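Local coordinates for protein M32 carboxypeptidase (Chitinophagaceae bacterium, PDB 7A03) that probably acts as a metal-dependent carboxypeptidase of the M32 family, removing residues from the C-terminal ends of peptide substrates, at residues 200-205 against 256-261; 249-254 against 263-268; 316-321 against 332-337. All coordinates share one frame; numbering follows the deposited sequence.

Contact 1. Residues 200-205 against 256-261; sequences DFLHLH and NDFSNM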
loop_
_atom_site.group_PDB
_atom_site.type_symbol
_atom_site.label_atom_id
_atom_site.label_comp_id
_atom_site.label_asym_id
_atom_site.label_seq_id
_atom_site.Cartn_x
_atom_site.Cartn_y
_atom_site.Cartn_z
ATOM N N ASP A 200 -3.163 -21.648 19.114
ATOM C CA ASP A 200 -4.596 -21.464 19.309
ATOM C C ASP A 200 -4.916 -20.439 20.394
ATOM O O ASP A 200 -6.051 -19.949 20.448
ATOM C CB ASP A 200 -5.324 -22.794 19.505
ATOM C CG ASP A 200 -4.870 -23.538 20.737
ATOM O OD1 ASP A 200 -3.954 -23.054 21.439
ATOM O OD2 ASP A 200 -5.439 -24.620 21.001
ATOM N N PHE A 201 -3.938 -20.077 21.230
ATOM C CA PHE A 201 -4.151 -18.994 22.184
ATOM C C PHE A 201 -4.476 -17.675 21.500
ATOM O O PHE A 201 -5.088 -16.798 22.124
ATOM C CB PHE A 201 -2.933 -18.827 23.102
ATOM C CG PHE A 201 -1.614 -18.745 22.372
ATOM C CD1 PHE A 201 -1.174 -17.542 21.832
ATOM C CD2 PHE A 201 -0.801 -19.862 22.255
ATOM C CE1 PHE A 201 0.040 -17.460 21.158
ATOM C CE2 PHE A 201 0.419 -19.782 21.600
ATOM C CZ PHE A 201 0.838 -18.581 21.057
ATOM N N LEU A 202 -4.103 -17.511 20.229
ATOM C CA LEU A 202 -4.436 -16.272 19.533
ATOM C C LEU A 202 -5.915 -16.188 19.195
ATOM O O LEU A 202 -6.408 -15.095 18.896
ATOM C CB LEU A 202 -3.611 -16.120 18.254
ATOM C CG LEU A 202 -2.113 -15.875 18.392
ATOM C CD1 LEU A 202 -1.512 -15.761 17.000
ATOM C CD2 LEU A 202 -1.813 -14.624 19.195
ATOM N N HIS A 203 -6.633 -17.313 19.257
ATOM C CA HIS A 203 -8.057 -17.337 18.965
ATOM C C HIS A 203 -8.907 -17.486 20.220
ATOM O O HIS A 203 -10.096 -17.808 20.123
ATOM C CB HIS A 203 -8.378 -18.405 17.922
ATOM C CG HIS A 203 -7.873 -18.062 16.556
ATOM N ND1 HIS A 203 -6.529 -17.986 16.258
ATOM C CD2 HIS A 203 -8.529 -17.742 15.415
ATOM C CE1 HIS A 203 -6.378 -17.652 14.989
ATOM N NE2 HIS A 203 -7.576 -17.497 14.455
ATOM N N LEU A 204 -8.324 -17.246 21.393
ATOM C CA LEU A 204 -9.096 -17.118 22.627
ATOM C C LEU A 204 -9.836 -15.775 22.613
ATOM O O LEU A 204 -9.840 -15.036 21.621
ATOM C CB LEU A 204 -8.184 -17.273 23.842
ATOM C CG LEU A 204 -7.523 -18.634 24.042
ATOM C CD1 LEU A 204 -6.447 -18.605 25.134
ATOM C CD2 LEU A 204 -8.598 -19.668 24.357
ATOM N N HIS A 205 -10.472 -15.432 23.726
ATOM C CA HIS A 205 -11.261 -14.205 23.813
ATOM C C HIS A 205 -10.389 -13.073 24.338
ATOM O O HIS A 205 -9.876 -13.148 25.460
ATOM C CB HIS A 205 -12.472 -14.384 24.731
ATOM C CG HIS A 205 -13.242 -13.114 24.955
ATOM N ND1 HIS A 205 -14.223 -12.677 24.092
ATOM C CD2 HIS A 205 -13.166 -12.184 25.939
ATOM C CE1 HIS A 205 -14.721 -11.535 24.534
ATOM N NE2 HIS A 205 -14.099 -11.216 25.656
ATOM N N ASN A 256 -12.077 -12.515 19.073
ATOM C CA ASN A 256 -11.622 -13.902 19.063
ATOM C C ASN A 256 -10.443 -14.125 18.128
ATOM O O ASN A 256 -10.199 -15.256 17.698
ATOM C CB ASN A 256 -12.766 -14.851 18.711
ATOM C CG ASN A 256 -13.964 -14.664 19.617
ATOM O OD1 ASN A 256 -13.881 -14.870 20.829
ATOM N ND2 ASN A 256 -15.081 -14.258 19.035
ATOM N N ASP A 257 -9.711 -13.071 17.793
ATOM C CA ASP A 257 -8.523 -13.220 16.961
ATOM C C ASP A 257 -7.600 -12.051 17.273
ATOM O O ASP A 257 -7.742 -10.963 16.705
ATOM C CB ASP A 257 -8.880 -13.270 15.486
ATOM C CG ASP A 257 -7.698 -13.624 14.621
ATOM O OD1 ASP A 257 -6.563 -13.661 15.152
ATOM O OD2 ASP A 257 -7.906 -13.880 13.413
ATOM N N PHE A 258 -6.643 -12.294 18.162
ATOM C CA PHE A 258 -5.709 -11.257 18.548
ATOM C C PHE A 258 -4.788 -10.834 17.404
ATOM O O PHE A 258 -4.207 -9.745 17.467
ATOM C CB PHE A 258 -4.883 -11.731 19.754
ATOM C CG PHE A 258 -4.039 -10.656 20.358
ATOM C CD1 PHE A 258 -4.620 -9.625 21.088
ATOM C CD2 PHE A 258 -2.663 -10.654 20.192
ATOM C CE1 PHE A 258 -3.831 -8.621 21.643
ATOM C CE2 PHE A 258 -1.874 -9.654 20.749
ATOM C CZ PHE A 258 -2.462 -8.640 21.475
ATOM N N SER A 259 -4.650 -11.657 16.358
ATOM C CA SER A 259 -3.759 -11.324 15.242
ATOM C C SER A 259 -4.215 -10.094 14.468
ATOM O O SER A 259 -3.420 -9.483 13.746
ATOM C CB SER A 259 -3.688 -12.500 14.264
ATOM O OG SER A 259 -3.248 -13.679 14.909
ATOM N N ASN A 260 -5.472 -9.707 14.608
ATOM C CA ASN A 260 -6.054 -8.718 13.706
ATOM C C ASN A 260 -5.651 -7.301 14.099
ATOM O O ASN A 260 -4.825 -6.661 13.432
ATOM C CB ASN A 260 -7.575 -8.896 13.682
ATOM C CG ASN A 260 -8.235 -8.181 12.526
ATOM O OD1 ASN A 260 -7.885 -7.051 12.191
ATOM N ND2 ASN A 260 -9.224 -8.835 11.922
ATOM N N MET A 261 -6.228 -6.806 15.190
ATOM C CA MET A 261 -6.181 -5.378 15.463
ATOM C C MET A 261 -4.766 -4.872 15.679
ATOM O O MET A 261 -4.405 -3.812 15.158
ATOM C CB MET A 261 -7.053 -5.029 16.665
ATOM C CG MET A 261 -7.200 -3.535 16.882
ATOM S SD MET A 261 -7.035 -3.012 18.617
ATOM C CE MET A 261 -5.317 -3.444 18.939
HETATM O O HOH W 1 -12.551 -17.057 21.229
#
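Asn256 and Leu202 bury the two largest shares of the surface where the loop 200-205 lies against the start of helix 258-277, and His203 comes next. Leu202 takes part through both its backbone carbonyl and its side chain. Its carbonyl oxygen accepts the backbone N-H of Phe258 in a nearly straight bond (N to O 2.9 Å, angle at the hydrogen 166°), and the CA of Asp257 adds a C-H...O contact to the same oxygen at 3.4 Å. Its CD2 methyl reaches the edge of the Phe258 ring, 4.2 Å from CD2 of that ring, and Phe337 and Ala340 of helix 334-341 also pack on the Leu202 side chain. Asn256 engages the loop largely through main-chain atoms: its O sits 3.2 Å from the CA of His203, while its own CA gives a C-H...O contact to Leu204 O at 3.3 Å. Asn256 OD1 accepts a hydrogen bond from a water (OD1 to water O 2.6 Å) that also donates to His203 O, so one water bridges side chain and loop backbone. With CG turned anti to its carbonyl carbon (chi1 -70°), the His203 ring lies alongside the Asp257 carboxylate. The two flat groups are stacked, their planes 29° apart, with Asp257 OD1 over one face of the His203 ring near the rim and His203 NE2 3.8 Å from Asp257 OD2. The same OD1 accepts the N-H of Ser259 from above the carboxylate plane, making Asp257 the N-cap of the helix. The chemistry is therefore mainly that of backbone carbonyls, with a single direct hydrogen bond supported by C-H...O contacts and a water. The stacked carboxylate would probably favour a protonated imidazole, adding some electrostatic attraction to the packing at this partly exposed edge.

Contact 2. Residues 249-254 against 263-268; sequences VTTRID and WSCIHE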
loop_
_atom_site.group_PDB
_atom_site.type_symbol
_atom_site.label_atom_id
_atom_site.label_comp_id
_atom_site.label_asym_id
_atom_site.label_seq_id
_atom_site.Cartn_x
_atom_site.Cartn_y
_atom_site.Cartn_z
ATOM N N VAL A 249 -6.438 7.395 11.304
ATOM C CA VAL A 249 -6.333 5.963 11.053
ATOM C C VAL A 249 -7.605 5.267 11.503
ATOM O O VAL A 249 -8.329 5.739 12.387
ATOM C CB VAL A 249 -5.098 5.349 11.754
ATOM C CG1 VAL A 249 -3.842 5.984 11.225
ATOM C CG2 VAL A 249 -5.196 5.502 13.273
ATOM N N THR A 250 -7.879 4.123 10.896
ATOM C CA THR A 250 -8.945 3.264 11.379
ATOM C C THR A 250 -8.403 1.880 11.671
ATOM O O THR A 250 -7.338 1.486 11.182
ATOM C CB THR A 250 -10.124 3.196 10.393
ATOM O OG1 THR A 250 -9.720 2.519 9.198
ATOM C CG2 THR A 250 -10.586 4.608 10.017
ATOM N N THR A 251 -9.134 1.148 12.499
ATOM C CA THR A 251 -8.778 -0.224 12.783
ATOM C C THR A 251 -10.060 -1.016 12.936
ATOM O O THR A 251 -11.166 -0.466 12.881
ATOM C CB THR A 251 -7.831 -0.318 13.985
ATOM O OG1 THR A 251 -7.299 -1.652 14.062
ATOM C CG2 THR A 251 -8.560 0.024 15.289
ATOM N N ARG A 252 -9.906 -2.319 13.123
ATOM C CA ARG A 252 -11.020 -3.207 13.382
ATOM C C ARG A 252 -10.579 -4.178 14.463
ATOM O O ARG A 252 -9.410 -4.572 14.524
ATOM C CB ARG A 252 -11.411 -3.992 12.123
ATOM C CG ARG A 252 -10.221 -4.553 11.379
ATOM C CD ARG A 252 -10.635 -5.440 10.218
ATOM N NE ARG A 252 -9.497 -6.202 9.709
ATOM C CZ ARG A 252 -9.579 -7.449 9.254
ATOM N NH1 ARG A 252 -10.748 -8.079 9.247
ATOM N NH2 ARG A 252 -8.492 -8.069 8.813
ATOM N N ILE A 253 -11.512 -4.566 15.313
ATOM C CA ILE A 253 -11.219 -5.444 16.435
ATOM C C ILE A 253 -11.989 -6.742 16.256
ATOM O O ILE A 253 -13.199 -6.717 16.009
ATOM C CB ILE A 253 -11.594 -4.778 17.767
ATOM C CG1 ILE A 253 -10.748 -3.535 17.999
ATOM C CG2 ILE A 253 -11.415 -5.771 18.932
ATOM C CD1 ILE A 253 -11.309 -2.625 19.043
ATOM N N ASP A 254 -11.289 -7.874 16.397
ATOM C CA ASP A 254 -11.907 -9.196 16.490
ATOM C C ASP A 254 -11.633 -9.693 17.904
ATOM O O ASP A 254 -10.474 -9.929 18.263
ATOM C CB ASP A 254 -11.327 -10.160 15.451
ATOM C CG ASP A 254 -12.112 -11.456 15.351
ATOM O OD1 ASP A 254 -12.726 -11.858 16.358
ATOM O OD2 ASP A 254 -12.122 -12.080 14.264
ATOM N N TRP A 263 -1.713 -5.673 14.788
ATOM C CA TRP A 263 -0.883 -5.470 13.606
ATOM C C TRP A 263 -1.539 -4.541 12.589
ATOM O O TRP A 263 -0.821 -3.830 11.870
ATOM C CB TRP A 263 -0.410 -6.810 13.013
ATOM C CG TRP A 263 0.599 -7.442 13.935
ATOM C CD1 TRP A 263 1.952 -7.285 13.913
ATOM C CD2 TRP A 263 0.310 -8.234 15.092
ATOM N NE1 TRP A 263 2.525 -7.956 14.970
ATOM C CE2 TRP A 263 1.535 -8.563 15.698
ATOM C CE3 TRP A 263 -0.871 -8.728 15.652
ATOM C CZ2 TRP A 263 1.606 -9.345 16.846
ATOM C CZ3 TRP A 263 -0.800 -9.491 16.790
ATOM C CH2 TRP A 263 0.426 -9.790 17.380
ATOM N N SER A 264 -2.879 -4.504 12.515
ATOM C CA SER A 264 -3.510 -3.467 11.698
ATOM C C SER A 264 -3.114 -2.077 12.201
ATOM O O SER A 264 -2.809 -1.166 11.412
ATOM C CB SER A 264 -5.035 -3.608 11.737
ATOM O OG SER A 264 -5.476 -4.761 11.048
ATOM N N CYS A 265 -3.157 -1.893 13.521
ATOM C CA CYS A 265 -2.854 -0.597 14.107
ATOM C C CYS A 265 -1.408 -0.216 13.824
ATOM O O CYS A 265 -1.119 0.921 13.454
ATOM C CB CYS A 265 -3.037 -0.708 15.617
ATOM S SG CYS A 265 -4.736 -0.602 16.170
ATOM N N ILE A 266 -0.471 -1.163 13.981
ATOM C CA ILE A 266 0.927 -0.817 13.719
ATOM C C ILE A 266 1.133 -0.490 12.243
ATOM O O ILE A 266 1.858 0.455 11.887
ATOM C CB ILE A 266 1.862 -1.950 14.179
ATOM C CG1 ILE A 266 1.678 -2.215 15.688
ATOM C CG2 ILE A 266 3.311 -1.600 13.838
ATOM C CD1 ILE A 266 2.331 -3.486 16.159
ATOM N N HIS A 267 0.480 -1.254 11.366
ATOM C CA HIS A 267 0.576 -1.038 9.925
ATOM C C HIS A 267 0.099 0.371 9.546
ATOM O O HIS A 267 0.811 1.150 8.868
ATOM C CB HIS A 267 -0.288 -2.114 9.269
ATOM C CG HIS A 267 -0.257 -2.116 7.778
ATOM N ND1 HIS A 267 0.573 -2.940 7.045
ATOM C CD2 HIS A 267 -0.977 -1.408 6.878
ATOM C CE1 HIS A 267 0.351 -2.748 5.757
ATOM N NE2 HIS A 267 -0.577 -1.813 5.628
ATOM N N GLU A 268 -1.100 0.740 10.026
ATOM C CA GLU A 268 -1.606 2.083 9.754
ATOM C C GLU A 268 -0.745 3.147 10.421
ATOM O O GLU A 268 -0.502 4.203 9.831
ATOM C CB GLU A 268 -3.069 2.226 10.181
ATOM C CG GLU A 268 -4.006 1.217 9.546
ATOM C CD GLU A 268 -3.924 1.179 8.027
ATOM O OE1 GLU A 268 -3.654 2.209 7.401
ATOM O OE2 GLU A 268 -4.118 0.089 7.453
#
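Val249 and Glu268 carry the aliphatic part of the contact, sliding past each other in opposite directions with Val249 CG1 4.0 Å from Glu268 CB. One residue along the strand, the carbonyl oxygen of Thr250 rests against the methylene of the same glutamate, 3.7 Å from its CG. The Glu268 chain bends at chi2, and its OE1 is bonded to Thr239 OG1 of the neighbouring strand 239-241. A hydroxyl and a thiol make the second group. With Thr251 OG1 placed opposite the backbone N (chi1 -169°), the hydroxyl stands 3.5 Å from Cys265 SG and 3.8 Å from Ser264 CB. The buried Thr251 OG1 has no hydrogen-bond partner in the model, whereas Cys265 SG is bonded elsewhere, so this pairing is close packing. Ser264 OG is bonded to Asn260 O one turn back, and Arg252 NE passes it only at a long 4.5 Å. The joint is thus one of van der Waals packing, with no direct hydrogen bond between the two segments. Strand 249-251 and helix segment 263-268 run nearly antiparallel, at 165°, with their axes 8.2 Å apart at closest approach. The strand belongs to 247-251, the middle member of a three-stranded mixed sheet, and is backbone-bonded to Arg230 and Asp232 of strand 229-233. Helix 258-277 carries His267, Glu268 and His271, consistent with the HExxH metal-site signature of M32 peptidases, although no metal is bound to them here. His267 meets helix 293-307, its ND1 bonded to Glu304, so the signature helix is packed between that helix and the sheet.

Contact 3. Residues 316-321 against 332-337; sequences FQYPRI and VSLQEF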
loop_
_atom_site.group_PDB
_atom_site.type_symbol
_atom_site.label_atom_id
_atom_site.label_comp_id
_atom_site.label_asym_id
_atom_site.label_seq_id
_atom_site.Cartn_x
_atom_site.Cartn_y
_atom_site.Cartn_z
ATOM N N PHE A 316 10.306 -6.357 24.854
ATOM C CA PHE A 316 9.689 -5.330 25.680
ATOM C C PHE A 316 8.172 -5.446 25.703
ATOM O O PHE A 316 7.553 -5.329 26.772
ATOM C CB PHE A 316 10.111 -3.945 25.170
ATOM C CG PHE A 316 9.465 -2.798 25.899
ATOM C CD1 PHE A 316 10.019 -2.318 27.077
ATOM C CD2 PHE A 316 8.330 -2.181 25.398
ATOM C CE1 PHE A 316 9.448 -1.261 27.744
ATOM C CE2 PHE A 316 7.738 -1.114 26.071
ATOM C CZ PHE A 316 8.307 -0.653 27.249
ATOM N N GLN A 317 7.542 -5.670 24.548
ATOM C CA GLN A 317 6.084 -5.612 24.519
ATOM C C GLN A 317 5.407 -6.853 25.104
ATOM O O GLN A 317 4.300 -6.747 25.639
ATOM C CB GLN A 317 5.575 -5.323 23.105
ATOM C CG GLN A 317 5.893 -3.918 22.595
ATOM C CD GLN A 317 5.114 -2.814 23.308
ATOM O OE1 GLN A 317 4.163 -3.077 24.056
ATOM N NE2 GLN A 317 5.508 -1.578 23.064
ATOM N N TYR A 318 6.026 -8.031 25.026
ATOM C CA TYR A 318 5.319 -9.239 25.442
ATOM C C TYR A 318 4.916 -9.236 26.911
ATOM O O TYR A 318 3.746 -9.538 27.197
ATOM C CB TYR A 318 6.054 -10.524 25.022
ATOM C CG TYR A 318 5.158 -11.727 25.243
ATOM C CD1 TYR A 318 3.954 -11.838 24.561
ATOM C CD2 TYR A 318 5.487 -12.723 26.170
ATOM C CE1 TYR A 318 3.098 -12.900 24.777
ATOM C CE2 TYR A 318 4.638 -13.803 26.381
ATOM C CZ TYR A 318 3.449 -13.884 25.677
ATOM O OH TYR A 318 2.563 -14.924 25.860
ATOM N N PRO A 319 5.792 -8.932 27.875
ATOM C CA PRO A 319 5.324 -8.910 29.272
ATOM C C PRO A 319 4.183 -7.934 29.484
ATOM O O PRO A 319 3.270 -8.204 30.285
ATOM C CB PRO A 319 6.581 -8.520 30.064
ATOM C CG PRO A 319 7.726 -8.801 29.146
ATOM C CD PRO A 319 7.222 -8.589 27.765
ATOM N N ARG A 320 4.171 -6.826 28.734
ATOM C CA ARG A 320 3.090 -5.857 28.870
ATOM C C ARG A 320 1.757 -6.428 28.382
ATOM O O ARG A 320 0.720 -6.286 29.049
ATOM C CB ARG A 320 3.453 -4.562 28.152
ATOM C CG ARG A 320 4.728 -3.897 28.660
ATOM C CD ARG A 320 5.137 -2.692 27.788
ATOM N NE ARG A 320 4.165 -1.592 27.791
ATOM C CZ ARG A 320 4.116 -0.638 28.714
ATOM N NH1 ARG A 320 4.981 -0.635 29.718
ATOM N NH2 ARG A 320 3.203 0.324 28.625
ATOM N N ILE A 321 1.752 -7.091 27.220
ATOM C CA ILE A 321 0.482 -7.645 26.761
ATOM C C ILE A 321 0.084 -8.871 27.575
ATOM O O ILE A 321 -1.106 -9.181 27.682
ATOM C CB ILE A 321 0.368 -7.879 25.238
ATOM C CG1 ILE A 321 1.251 -9.035 24.791
ATOM C CG2 ILE A 321 0.625 -6.599 24.443
ATOM C CD1 ILE A 321 0.813 -9.593 23.438
ATOM N N VAL A 332 1.773 -18.707 28.186
ATOM C CA VAL A 332 2.362 -18.731 26.845
ATOM C C VAL A 332 3.701 -18.000 26.899
ATOM O O VAL A 332 3.764 -16.860 27.371
ATOM C CB VAL A 332 1.429 -18.068 25.813
ATOM C CG1 VAL A 332 2.052 -18.117 24.411
ATOM C CG2 VAL A 332 0.056 -18.730 25.814
ATOM N N SER A 333 4.771 -18.641 26.408
ATOM C CA SER A 333 6.092 -18.026 26.530
ATOM C C SER A 333 6.329 -17.018 25.417
ATOM O O SER A 333 5.634 -16.999 24.402
ATOM C CB SER A 333 7.221 -19.057 26.418
ATOM O OG SER A 333 7.260 -19.667 25.133
ATOM N N LEU A 334 7.356 -16.188 25.611
ATOM C CA LEU A 334 7.714 -15.222 24.577
ATOM C C LEU A 334 7.994 -15.916 23.247
ATOM O O LEU A 334 7.515 -15.470 22.196
ATOM C CB LEU A 334 8.913 -14.379 25.021
ATOM C CG LEU A 334 9.632 -13.536 23.963
ATOM C CD1 LEU A 334 8.721 -12.485 23.396
ATOM C CD2 LEU A 334 10.928 -12.908 24.538
ATOM N N GLN A 335 8.749 -17.019 23.279
ATOM C CA GLN A 335 9.074 -17.754 22.058
ATOM C C GLN A 335 7.831 -18.327 21.386
ATOM O O GLN A 335 7.701 -18.264 20.156
ATOM C CB GLN A 335 10.076 -18.872 22.366
ATOM C CG GLN A 335 11.518 -18.460 22.195
ATOM C CD GLN A 335 11.817 -17.998 20.782
ATOM O OE1 GLN A 335 11.300 -18.550 19.814
ATOM N NE2 GLN A 335 12.635 -16.965 20.661
ATOM N N GLU A 336 6.907 -18.894 22.171
ATOM C CA GLU A 336 5.670 -19.411 21.581
ATOM C C GLU A 336 4.878 -18.302 20.901
ATOM O O GLU A 336 4.360 -18.486 19.789
ATOM C CB GLU A 336 4.821 -20.096 22.647
ATOM C CG GLU A 336 5.463 -21.356 23.178
ATOM C CD GLU A 336 4.711 -21.961 24.347
ATOM O OE1 GLU A 336 4.342 -21.207 25.268
ATOM O OE2 GLU A 336 4.495 -23.190 24.347
ATOM N N PHE A 337 4.775 -17.147 21.561
ATOM C CA PHE A 337 4.044 -16.026 20.991
ATOM C C PHE A 337 4.715 -15.532 19.709
ATOM O O PHE A 337 4.042 -15.284 18.697
ATOM C CB PHE A 337 3.936 -14.914 22.034
ATOM C CG PHE A 337 3.116 -13.749 21.574
ATOM C CD1 PHE A 337 1.732 -13.763 21.693
ATOM C CD2 PHE A 337 3.731 -12.638 21.024
ATOM C CE1 PHE A 337 0.973 -12.688 21.262
ATOM C CE2 PHE A 337 2.975 -11.571 20.590
ATOM C CZ PHE A 337 1.606 -11.599 20.715
#
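Tyr318 and Leu334 form the nearest backbone pair, CA to CA 6.5 Å, where helix 311-324 meets the first turn of helix 334-341. Tyr318, its CG anti to the backbone N (chi1 -169°), reaches across so that its hydroxyl donates to Val332 O at 2.7 Å, arriving well above the carbonyl plane (58°). Its CE1 lies over one face of the Phe337 ring, 3.3 Å from Phe337 CG and offset to the rim; the two rings meet obliquely, planes at 33°. Nearer the backbone, Tyr318 CB touches Leu334 CD1 at 3.7 Å. Ile321 adds its CD1 methyl, 3.5 Å from Phe337 CZ. Replacing Tyr318 with an alanine would probably leave Val332 O without this donor and open a gap beside Phe337 and Leu334. Trp314, earlier on helix 311-324, meets the Phe337 ring edge-to-face. The start of helix 334-341 is closed by a capping box: Glu336 N donates to Ser333 OG at 3.1 Å, and Ser333 N to Glu336 OE1, which also pairs with Arg198. Tyr318-Phe337 packing beside this capping box thus joins helix 311-324 to the N-terminal turn of helix 334-341, with the short helix 326-329 between them in sequence.

Contacts 1 and 2 share helix 258-277, about 14 Å apart between centres; Met261 CG of contact 1 comes within 3.4 Å of Thr251 OG1 of contact 2. Contact 3, also about 14 Å from contact 1 between centres, packs against that helix through Phe258 and Trp263: Phe258 CE2 is 3.8 Å from Ile321 CD1 and Trp263 CH2 4.0 Å from Phe337 CZ, although the centres of contacts 2 and 3 lie about 20 Å apart. Phe201 CZ lies 3.6 Å from Val332 CG1. A glycerol, probably from the crystallisation liquor, is bonded to Gln317 and Arg320 of contact 3. Contact 2 holds His267 and Glu268 of the probable metal-site motif; contacts 1 and 3 lie farther from the chain centre.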